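Local coordinates for interferon-activable protein 202 (Mus musculus, PDB 4L5R) that binds double-stranded DNA without sequence specificity through its first HIN-200 domain and restrains AIM2 inflammasome activation, probably by sequestering cytoplasmic DNA, at residues K15-M20 with V42-K47. Numbering follows the deposited sequence.
Sequences KPMTVM and VATESK. Unlike the reference sequence in segment 42-47: K47 (reference Gln).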
loop_
_atom_site.group_PDB
_atom_site.type_symbol
_atom_site.label_atom_id
_atom_site.label_comp_id
_atom_site.label_asym_id
_atom_site.label_seq_id
_atom_site.Cartn_x
_atom_site.Cartn_y
_atom_site.Cartn_z
ATOM N N LYS A 15 19.887 -8.361 -6.401
ATOM C CA LYS A 15 20.688 -7.190 -6.734
ATOM C C LYS A 15 20.196 -5.954 -5.990
ATOM O O LYS A 15 18.984 -5.731 -5.882
ATOM C CB LYS A 15 20.682 -6.935 -8.244
ATOM C CG LYS A 15 21.550 -5.753 -8.658
ATOM C CD LYS A 15 21.706 -5.638 -10.174
ATOM C CE LYS A 15 22.444 -6.837 -10.764
ATOM N NZ LYS A 15 21.509 -7.911 -11.207
ATOM N N PRO A 16 21.131 -5.146 -5.478
ATOM C CA PRO A 16 20.785 -3.903 -4.778
ATOM C C PRO A 16 20.059 -2.883 -5.658
ATOM O O PRO A 16 20.392 -2.689 -6.825
ATOM C CB PRO A 16 22.144 -3.353 -4.321
ATOM C CG PRO A 16 23.179 -4.146 -5.052
ATOM C CD PRO A 16 22.571 -5.458 -5.390
ATOM N N MET A 17 19.049 -2.248 -5.079
ATOM C CA MET A 17 18.374 -1.127 -5.710
ATOM C C MET A 17 18.278 0.036 -4.730
ATOM O O MET A 17 17.816 -0.128 -3.589
ATOM C CB MET A 17 16.960 -1.517 -6.171
ATOM C CG MET A 17 16.272 -0.390 -6.923
ATOM S SD MET A 17 14.671 -0.839 -7.656
ATOM C CE MET A 17 13.704 -1.226 -6.216
ATOM N N THR A 18 18.688 1.218 -5.179
ATOM C CA THR A 18 18.584 2.408 -4.340
ATOM C C THR A 18 17.278 3.160 -4.610
ATOM O O THR A 18 16.949 3.455 -5.757
ATOM C CB THR A 18 19.775 3.333 -4.562
ATOM O OG1 THR A 18 20.964 2.659 -4.144
ATOM C CG2 THR A 18 19.632 4.608 -3.746
ATOM N N VAL A 19 16.540 3.462 -3.547
ATOM C CA VAL A 19 15.282 4.204 -3.664
ATOM C C VAL A 19 15.239 5.400 -2.711
ATOM O O VAL A 19 15.957 5.450 -1.704
ATOM C CB VAL A 19 14.062 3.299 -3.378
ATOM C CG1 VAL A 19 14.095 2.056 -4.270
ATOM C CG2 VAL A 19 13.995 2.914 -1.892
ATOM N N MET A 20 14.379 6.362 -3.017
ATOM C CA MET A 20 14.148 7.454 -2.094
ATOM C C MET A 20 12.809 7.213 -1.416
ATOM O O MET A 20 11.809 6.972 -2.080
ATOM C CB MET A 20 14.137 8.812 -2.802
ATOM C CG MET A 20 13.984 9.962 -1.806
ATOM S SD MET A 20 13.829 11.603 -2.533
ATOM C CE MET A 20 12.222 11.513 -3.289
ATOM N N VAL A 42 8.095 4.391 -2.256
ATOM C CA VAL A 42 9.457 4.813 -2.533
ATOM C C VAL A 42 9.564 5.085 -4.027
ATOM O O VAL A 42 8.679 4.698 -4.793
ATOM C CB VAL A 42 10.463 3.718 -2.171
ATOM C CG1 VAL A 42 10.327 3.338 -0.678
ATOM C CG2 VAL A 42 10.272 2.486 -3.075
ATOM N N ALA A 43 10.650 5.733 -4.434
ATOM C CA ALA A 43 10.821 6.085 -5.833
ATOM C C ALA A 43 12.265 5.907 -6.287
ATOM O O ALA A 43 13.206 6.142 -5.528
ATOM C CB ALA A 43 10.351 7.520 -6.099
ATOM N N THR A 44 12.421 5.460 -7.527
ATOM C CA THR A 44 13.714 5.480 -8.189
ATOM C C THR A 44 13.657 6.600 -9.214
ATOM O O THR A 44 12.687 7.347 -9.266
ATOM C CB THR A 44 14.017 4.135 -8.892
ATOM O OG1 THR A 44 13.094 3.931 -9.965
ATOM C CG2 THR A 44 13.901 2.965 -7.894
ATOM N N GLU A 45 14.679 6.717 -10.052
ATOM C CA GLU A 45 14.631 7.716 -11.108
ATOM C C GLU A 45 13.581 7.366 -12.180
ATOM O O GLU A 45 13.126 8.237 -12.931
ATOM C CB GLU A 45 16.034 7.882 -11.735
ATOM C CG GLU A 45 16.204 9.166 -12.511
ATOM C CD GLU A 45 17.658 9.483 -12.800
ATOM O OE1 GLU A 45 17.938 10.628 -13.208
ATOM O OE2 GLU A 45 18.515 8.592 -12.613
ATOM N N SER A 46 13.170 6.098 -12.240
ATOM C CA SER A 46 12.324 5.637 -13.345
ATOM C C SER A 46 10.900 5.239 -12.946
ATOM O O SER A 46 10.026 5.097 -13.806
ATOM C CB SER A 46 12.980 4.454 -14.059
ATOM O OG SER A 46 13.353 3.454 -13.129
ATOM N N LYS A 47 10.661 5.056 -11.654
ATOM C CA LYS A 47 9.383 4.495 -11.217
ATOM C C LYS A 47 9.128 4.843 -9.760
ATOM O O LYS A 47 10.062 5.134 -9.012
ATOM C CB LYS A 47 9.439 2.966 -11.321
ATOM C CG LYS A 47 8.916 2.345 -12.595
ATOM C CD LYS A 47 9.311 0.870 -12.641
ATOM C CE LYS A 47 8.424 0.060 -13.576
ATOM N NZ LYS A 47 8.416 0.605 -14.960
#
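The open end of the antiparallel hairpin formed by strands 17-30 and 35-43, in an OB fold of the first HIN-200 domain, is joined where M20 and A43 form a hydrogen-bonded pair. M20 N gives a bond of 2.8 Å to A43 O, and A43 N returns one of 2.9 Å to M20 O. The same two oxygens also receive CA-H...O contacts, from V19 and V42 respectively. On one face the valines mesh: V19 CG2 sits 3.6 Å from V42 CB, compact branched groups that suit a buried interior, where F62, V51 and I68 add to the packing. Past A43 the chain leaves the strand, and the methyl of T44 packs against segment 15-20. A chi1 of 66° leaves T44 CG2 anti to its carbonyl carbon, 3.7 Å from V19 CG1. The long unbranched chain of M17 crosses T44 at about a right angle, its SD 3.9 Å from T44 CG2. T44 OG1 accepts from S46 N (3.1 Å) in an ST turn, alongside the backbone bond from T44 N to K47 O. Threonine thus extends the apolar contact from V19 to M17 while its hydroxyl takes part in the turn; two backbone bonds and apolar packing, without charge pairing, hold the two strands together here.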